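Local coordinates for protein acyl-CoA dehydrogenase (Geobacillus kaustophilus, PDB 2PG0) that probably catalyses the FAD-dependent dehydrogenation of acyl chains at the alpha-beta position, as a tetrameric member of the acyl-CoA dehydrogenase family, at residues Ala256-Leu266 and Glu354-Ser365. Residues are numbered along the deposited sequence; the frame is centred on the assembly and turned at random.
Sequences AQTAAEVMFSL and EIARRYRDIPVS. With FAD (flavin-adenine dinucleotide), chain C.
Val262 sets CG1 over the centre of one face of the Arg358 guanidinium, 3.5 Å from CZ, and the two side chains cross at about a right angle. Arg357 NH2 lies over the opposite face, so the flat group is enclosed from above and below. At its edge, NE and NH2 of Arg358 grip a single atom, Glu354 OE2, side-on at 2.9 and 2.8 Å, in a salt bridge within the helix, between residues one turn apart. Glu82 O and Lys83 O, at the end of helix 71-84, take further N-H groups. A bend at chi2 (-83°) helps bring the guanidinium to the carboxylate of Glu354, whose own chain is extended. Replacing Arg358 by an alanine is likely to leave the Glu354 carboxylate without its charge partner and to open a gap beside Val262 CG1.

Beside this polar cluster the packing is tight and apolar. Met263 CG touches both Ile355 CD1 and Arg358 CB, each at 3.6 Å; chi1 of Ile355 (-163°) holds CG1 anti to the backbone N, and CD1 extends from it to the methionine. Helix 319-343 adds Ala337 against Met263 and Ala340 against Ile355. Farther along, Ile362 CD1 meets Ala259 CB at 3.9 Å; contacts then thin toward Ala256, whose CB stays 4.4 Å from Ser365 OG, although this end is buried. The solvent side is the Leu266 end, where CD1 lies 3.7 Å from Glu354 OE2 and both residues are partly exposed.

With axes 10.6 Å apart and directions 152° apart, segment 256-266 of the long helix 237-273 packs nearly antiparallel against helix 354-361, which leads into the 3-10 segment 363-365, where Val364 CG2 meets the FAD methyl C8M, within the C-terminal helical domain of the acyl-CoA dehydrogenase fold.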
loop_
_atom_site.group_PDB
_atom_site.type_symbol
_atom_site.label_atom_id
_atom_site.label_comp_id
_atom_site.label_asym_id
_atom_site.label_seq_id
_atom_site.Cartn_x
_atom_site.Cartn_y
_atom_site.Cartn_z
ATOM N N ALA A 256 20.944 0.359 -4.610
ATOM C CA ALA A 256 19.713 0.587 -3.866
ATOM C C ALA A 256 19.511 -0.454 -2.748
ATOM O O ALA A 256 19.046 -0.113 -1.651
ATOM C CB ALA A 256 18.516 0.626 -4.810
ATOM N N GLN A 257 19.872 -1.707 -3.023
ATOM C CA GLN A 257 19.770 -2.783 -2.037
ATOM C C GLN A 257 20.663 -2.455 -0.837
ATOM O O GLN A 257 20.231 -2.539 0.315
ATOM C CB GLN A 257 20.158 -4.135 -2.657
ATOM C CG GLN A 257 20.106 -5.327 -1.689
ATOM C CD GLN A 257 18.718 -5.602 -1.148
ATOM O OE1 GLN A 257 17.712 -5.453 -1.854
ATOM N NE2 GLN A 257 18.654 -5.995 0.121
ATOM N N THR A 258 21.903 -2.072 -1.128
ATOM C CA THR A 258 22.850 -1.659 -0.087
ATOM C C THR A 258 22.360 -0.448 0.720
ATOM O O THR A 258 22.498 -0.415 1.948
ATOM C CB THR A 258 24.233 -1.362 -0.685
ATOM O OG1 THR A 258 24.671 -2.498 -1.430
ATOM C CG2 THR A 258 25.242 -1.085 0.421
ATOM N N ALA A 259 21.792 0.539 0.030
ATOM C CA ALA A 259 21.260 1.741 0.685
ATOM C C ALA A 259 20.160 1.375 1.681
ATOM O O ALA A 259 20.148 1.877 2.805
ATOM C CB ALA A 259 20.746 2.741 -0.350
ATOM N N ALA A 260 19.256 0.483 1.271
ATOM C CA ALA A 260 18.186 -0.019 2.144
ATOM C C ALA A 260 18.761 -0.708 3.393
ATOM O O ALA A 260 18.312 -0.453 4.518
ATOM C CB ALA A 260 17.285 -0.980 1.377
ATOM N N GLU A 261 19.747 -1.576 3.178
ATOM C CA GLU A 261 20.438 -2.292 4.268
ATOM C C GLU A 261 21.091 -1.324 5.256
ATOM O O GLU A 261 20.984 -1.505 6.480
ATOM C CB GLU A 261 21.456 -3.292 3.694
ATOM C CG GLU A 261 20.802 -4.543 3.095
ATOM C CD GLU A 261 21.687 -5.320 2.115
ATOM O OE1 GLU A 261 22.815 -4.881 1.805
ATOM O OE2 GLU A 261 21.240 -6.382 1.637
ATOM N N VAL A 262 21.752 -0.299 4.725
ATOM C CA VAL A 262 22.362 0.765 5.542
ATOM C C VAL A 262 21.311 1.517 6.350
ATOM O O VAL A 262 21.474 1.728 7.556
ATOM C CB VAL A 262 23.190 1.769 4.677
ATOM C CG1 VAL A 262 23.613 3.001 5.496
ATOM C CG2 VAL A 262 24.419 1.077 4.079
ATOM N N MET A 263 20.236 1.932 5.681
ATOM C CA MET A 263 19.179 2.695 6.343
ATOM C C MET A 263 18.467 1.885 7.434
ATOM O O MET A 263 18.110 2.429 8.490
ATOM C CB MET A 263 18.191 3.261 5.308
ATOM C CG MET A 263 18.751 4.480 4.567
ATOM S SD MET A 263 17.595 5.294 3.406
ATOM C CE MET A 263 17.512 4.045 2.122
ATOM N N PHE A 264 18.282 0.588 7.188
ATOM C CA PHE A 264 17.697 -0.307 8.186
ATOM C C PHE A 264 18.579 -0.369 9.437
ATOM O O PHE A 264 18.088 -0.250 10.564
ATOM C CB PHE A 264 17.476 -1.706 7.598
ATOM C CG PHE A 264 16.964 -2.706 8.593
ATOM C CD1 PHE A 264 15.610 -2.780 8.880
ATOM C CD2 PHE A 264 17.844 -3.561 9.259
ATOM C CE1 PHE A 264 15.130 -3.703 9.810
ATOM C CE2 PHE A 264 17.374 -4.487 10.197
ATOM C CZ PHE A 264 16.017 -4.558 10.466
ATOM N N SER A 265 19.882 -0.537 9.224
ATOM C CA SER A 265 20.840 -0.608 10.330
ATOM C C SER A 265 20.825 0.678 11.161
ATOM O O SER A 265 20.820 0.627 12.390
ATOM C CB SER A 265 22.249 -0.909 9.816
ATOM O OG SER A 265 23.153 -0.993 10.911
ATOM N N LEU A 266 20.801 1.822 10.485
ATOM C CA LEU A 266 20.671 3.116 11.163
ATOM C C LEU A 266 19.431 3.188 12.053
ATOM O O LEU A 266 19.505 3.648 13.196
ATOM C CB LEU A 266 20.616 4.250 10.139
ATOM C CG LEU A 266 21.935 4.643 9.483
ATOM C CD1 LEU A 266 21.630 5.653 8.386
ATOM C CD2 LEU A 266 22.900 5.220 10.507
ATOM N N GLU A 354 22.730 11.183 9.866
ATOM C CA GLU A 354 23.035 10.568 8.566
ATOM C C GLU A 354 21.790 10.166 7.765
ATOM O O GLU A 354 21.789 10.248 6.531
ATOM C CB GLU A 354 23.932 9.351 8.766
ATOM C CG GLU A 354 24.465 8.748 7.486
ATOM C CD GLU A 354 25.290 7.508 7.743
ATOM O OE1 GLU A 354 26.200 7.559 8.602
ATOM O OE2 GLU A 354 25.025 6.483 7.095
ATOM N N ILE A 355 20.742 9.725 8.462
ATOM C CA ILE A 355 19.502 9.317 7.787
ATOM C C ILE A 355 18.896 10.399 6.886
ATOM O O ILE A 355 18.302 10.073 5.859
ATOM C CB ILE A 355 18.434 8.724 8.759
ATOM C CG1 ILE A 355 17.367 7.945 7.980
ATOM C CG2 ILE A 355 17.804 9.796 9.641
ATOM C CD1 ILE A 355 17.940 6.784 7.156
ATOM N N ALA A 356 19.057 11.671 7.257
ATOM C CA ALA A 356 18.529 12.778 6.449
ATOM C C ALA A 356 19.102 12.731 5.030
ATOM O O ALA A 356 18.364 12.822 4.037
ATOM C CB ALA A 356 18.829 14.120 7.111
ATOM N N ARG A 357 20.423 12.585 4.950
ATOM C CA ARG A 357 21.142 12.512 3.681
ATOM C C ARG A 357 20.773 11.257 2.884
ATOM O O ARG A 357 20.539 11.328 1.673
ATOM C CB ARG A 357 22.630 12.526 3.978
ATOM C CG ARG A 357 23.541 12.512 2.812
ATOM C CD ARG A 357 24.867 12.018 3.355
ATOM N NE ARG A 357 25.025 10.637 3.003
ATOM C CZ ARG A 357 25.876 9.774 3.542
ATOM N NH1 ARG A 357 26.684 10.093 4.560
ATOM N NH2 ARG A 357 25.889 8.560 3.036
ATOM N N ARG A 358 20.714 10.112 3.568
ATOM C CA ARG A 358 20.310 8.853 2.932
ATOM C C ARG A 358 18.917 9.000 2.314
ATOM O O ARG A 358 18.685 8.555 1.190
ATOM C CB ARG A 358 20.331 7.696 3.937
ATOM C CG ARG A 358 21.690 7.475 4.632
ATOM C CD ARG A 358 22.622 6.647 3.784
ATOM N NE ARG A 358 23.888 6.364 4.471
ATOM C CZ ARG A 358 24.945 5.801 3.895
ATOM N NH1 ARG A 358 24.916 5.450 2.606
ATOM N NH2 ARG A 358 26.048 5.594 4.612
ATOM N N TYR A 359 18.014 9.649 3.051
ATOM C CA TYR A 359 16.638 9.897 2.593
ATOM C C TYR A 359 16.599 10.757 1.324
ATOM O O TYR A 359 15.869 10.443 0.383
ATOM C CB TYR A 359 15.810 10.544 3.714
ATOM C CG TYR A 359 14.398 10.935 3.310
ATOM C CD1 TYR A 359 13.321 10.085 3.585
ATOM C CD2 TYR A 359 14.141 12.154 2.683
ATOM C CE1 TYR A 359 12.019 10.439 3.234
ATOM C CE2 TYR A 359 12.849 12.521 2.327
ATOM C CZ TYR A 359 11.792 11.655 2.601
ATOM O OH TYR A 359 10.505 12.006 2.261
ATOM N N ARG A 360 17.377 11.840 1.305
ATOM C CA ARG A 360 17.442 12.723 0.129
ATOM C C ARG A 360 18.085 12.045 -1.079
ATOM O O ARG A 360 17.764 12.376 -2.218
ATOM C CB ARG A 360 18.199 14.018 0.453
ATOM C CG ARG A 360 17.424 15.005 1.341
ATOM C CD ARG A 360 18.135 16.347 1.462
ATOM N NE ARG A 360 19.359 16.236 2.259
ATOM C CZ ARG A 360 20.578 16.078 1.754
ATOM N NH1 ARG A 360 20.758 16.016 0.439
ATOM N NH2 ARG A 360 21.621 15.978 2.575
ATOM N N ASP A 361 18.984 11.096 -0.822
ATOM C CA ASP A 361 19.763 10.442 -1.881
ATOM C C ASP A 361 18.981 9.359 -2.633
ATOM O O ASP A 361 19.165 9.165 -3.837
ATOM C CB ASP A 361 21.065 9.850 -1.310
ATOM C CG ASP A 361 22.128 10.918 -1.016
ATOM O OD1 ASP A 361 21.867 12.110 -1.277
ATOM O OD2 ASP A 361 23.236 10.558 -0.527
ATOM N N ILE A 362 18.092 8.672 -1.926
ATOM C CA ILE A 362 17.461 7.477 -2.488
ATOM C C ILE A 362 16.460 7.664 -3.649
ATOM O O ILE A 362 16.455 6.841 -4.561
ATOM C CB ILE A 362 16.873 6.538 -1.377
ATOM C CG1 ILE A 362 16.581 5.132 -1.939
ATOM C CG2 ILE A 362 15.659 7.172 -0.671
ATOM C CD1 ILE A 362 17.844 4.394 -2.406
ATOM N N PRO A 363 15.617 8.721 -3.625
ATOM C CA PRO A 363 14.462 8.647 -4.542
ATOM C C PRO A 363 14.806 8.727 -6.031
ATOM O O PRO A 363 14.030 8.245 -6.881
ATOM C CB PRO A 363 13.574 9.811 -4.095
ATOM C CG PRO A 363 14.481 10.767 -3.434
ATOM C CD PRO A 363 15.615 9.971 -2.840
ATOM N N VAL A 364 15.982 9.269 -6.337
ATOM C CA VAL A 364 16.437 9.381 -7.722
ATOM C C VAL A 364 16.759 8.012 -8.342
ATOM O O VAL A 364 16.759 7.866 -9.570
ATOM C CB VAL A 364 17.613 10.394 -7.863
ATOM C CG1 VAL A 364 18.881 9.887 -7.178
ATOM C CG2 VAL A 364 17.881 10.693 -9.331
ATOM N N SER A 365 16.999 7.004 -7.501
ATOM C CA SER A 365 17.279 5.663 -8.007
ATOM C C SER A 365 16.098 5.083 -8.800
ATOM O O SER A 365 16.292 4.220 -9.630
ATOM C CB SER A 365 17.726 4.720 -6.882
ATOM O OG SER A 365 16.665 4.399 -6.003
HETATM P PA FAD C . 10.856 11.765 -18.881
HETATM O O1A FAD C . 10.465 13.090 -19.464
HETATM O O2A FAD C . 11.335 10.772 -19.910
HETATM O O5B FAD C . 9.609 11.159 -18.050
HETATM C C5B FAD C . 8.965 11.936 -17.052
HETATM C C4B FAD C . 7.968 11.037 -16.319
HETATM O O4B FAD C . 7.032 10.531 -17.259
HETATM C C3B FAD C . 8.670 9.830 -15.699
HETATM O O3B FAD C . 8.078 9.490 -14.463
HETATM C C2B FAD C . 8.393 8.716 -16.679
HETATM O O2B FAD C . 8.452 7.428 -16.096
HETATM C C1B FAD C . 7.003 9.114 -17.178
HETATM N N9A FAD C . 6.717 8.465 -18.470
HETATM C C8A FAD C . 7.320 8.707 -19.680
HETATM N N7A FAD C . 6.778 7.878 -20.599
HETATM C C5A FAD C . 5.842 7.114 -19.993
HETATM C C6A FAD C . 4.997 6.115 -20.462
HETATM N N6A FAD C . 5.119 5.674 -21.718
HETATM N N1A FAD C . 4.132 5.493 -19.584
HETATM C C2A FAD C . 4.091 5.858 -18.250
HETATM N N3A FAD C . 4.924 6.862 -17.788
HETATM C C4A FAD C . 5.792 7.472 -18.648
HETATM N N1 FAD C . 21.366 10.323 -18.224
HETATM C C2 FAD C . 22.470 9.936 -18.963
HETATM O O2 FAD C . 22.347 9.713 -20.170
HETATM N N3 FAD C . 23.710 9.814 -18.351
HETATM C C4 FAD C . 23.846 10.081 -17.003
HETATM O O4 FAD C . 24.954 9.983 -16.471
HETATM C C4X FAD C . 22.727 10.459 -16.253
HETATM N N5 FAD C . 22.849 10.725 -14.898
HETATM C C5X FAD C . 21.754 11.129 -14.156
HETATM C C6 FAD C . 21.918 11.412 -12.805
HETATM C C7 FAD C . 20.822 11.813 -12.046
HETATM C C7M FAD C . 21.048 12.094 -10.587
HETATM C C8 FAD C . 19.556 11.934 -12.651
HETATM C C8M FAD C . 18.330 12.362 -11.895
HETATM C C9 FAD C . 19.401 11.659 -14.004
HETATM C C9A FAD C . 20.498 11.248 -14.769
HETATM N N10 FAD C . 20.360 10.955 -16.127
HETATM C C10 FAD C . 21.477 10.582 -16.870
HETATM C "C1'" FAD C . 19.012 10.987 -16.815
HETATM C "C2'" FAD C . 17.994 9.917 -16.386
HETATM O "O2'" FAD C . 18.265 8.637 -16.918
HETATM C "C3'" FAD C . 16.624 10.393 -16.860
HETATM O "O3'" FAD C . 16.221 11.409 -15.967
HETATM C "C4'" FAD C . 15.552 9.294 -16.932
HETATM O "O4'" FAD C . 15.824 8.354 -17.955
HETATM C "C5'" FAD C . 14.155 9.873 -17.159
HETATM O "O5'" FAD C . 14.145 10.760 -18.263
HETATM P P FAD C . 13.526 12.230 -18.073
HETATM O O1P FAD C . 14.148 12.910 -16.880
HETATM O O2P FAD C . 13.710 13.025 -19.336
HETATM O O3P FAD C . 11.963 11.997 -17.732
#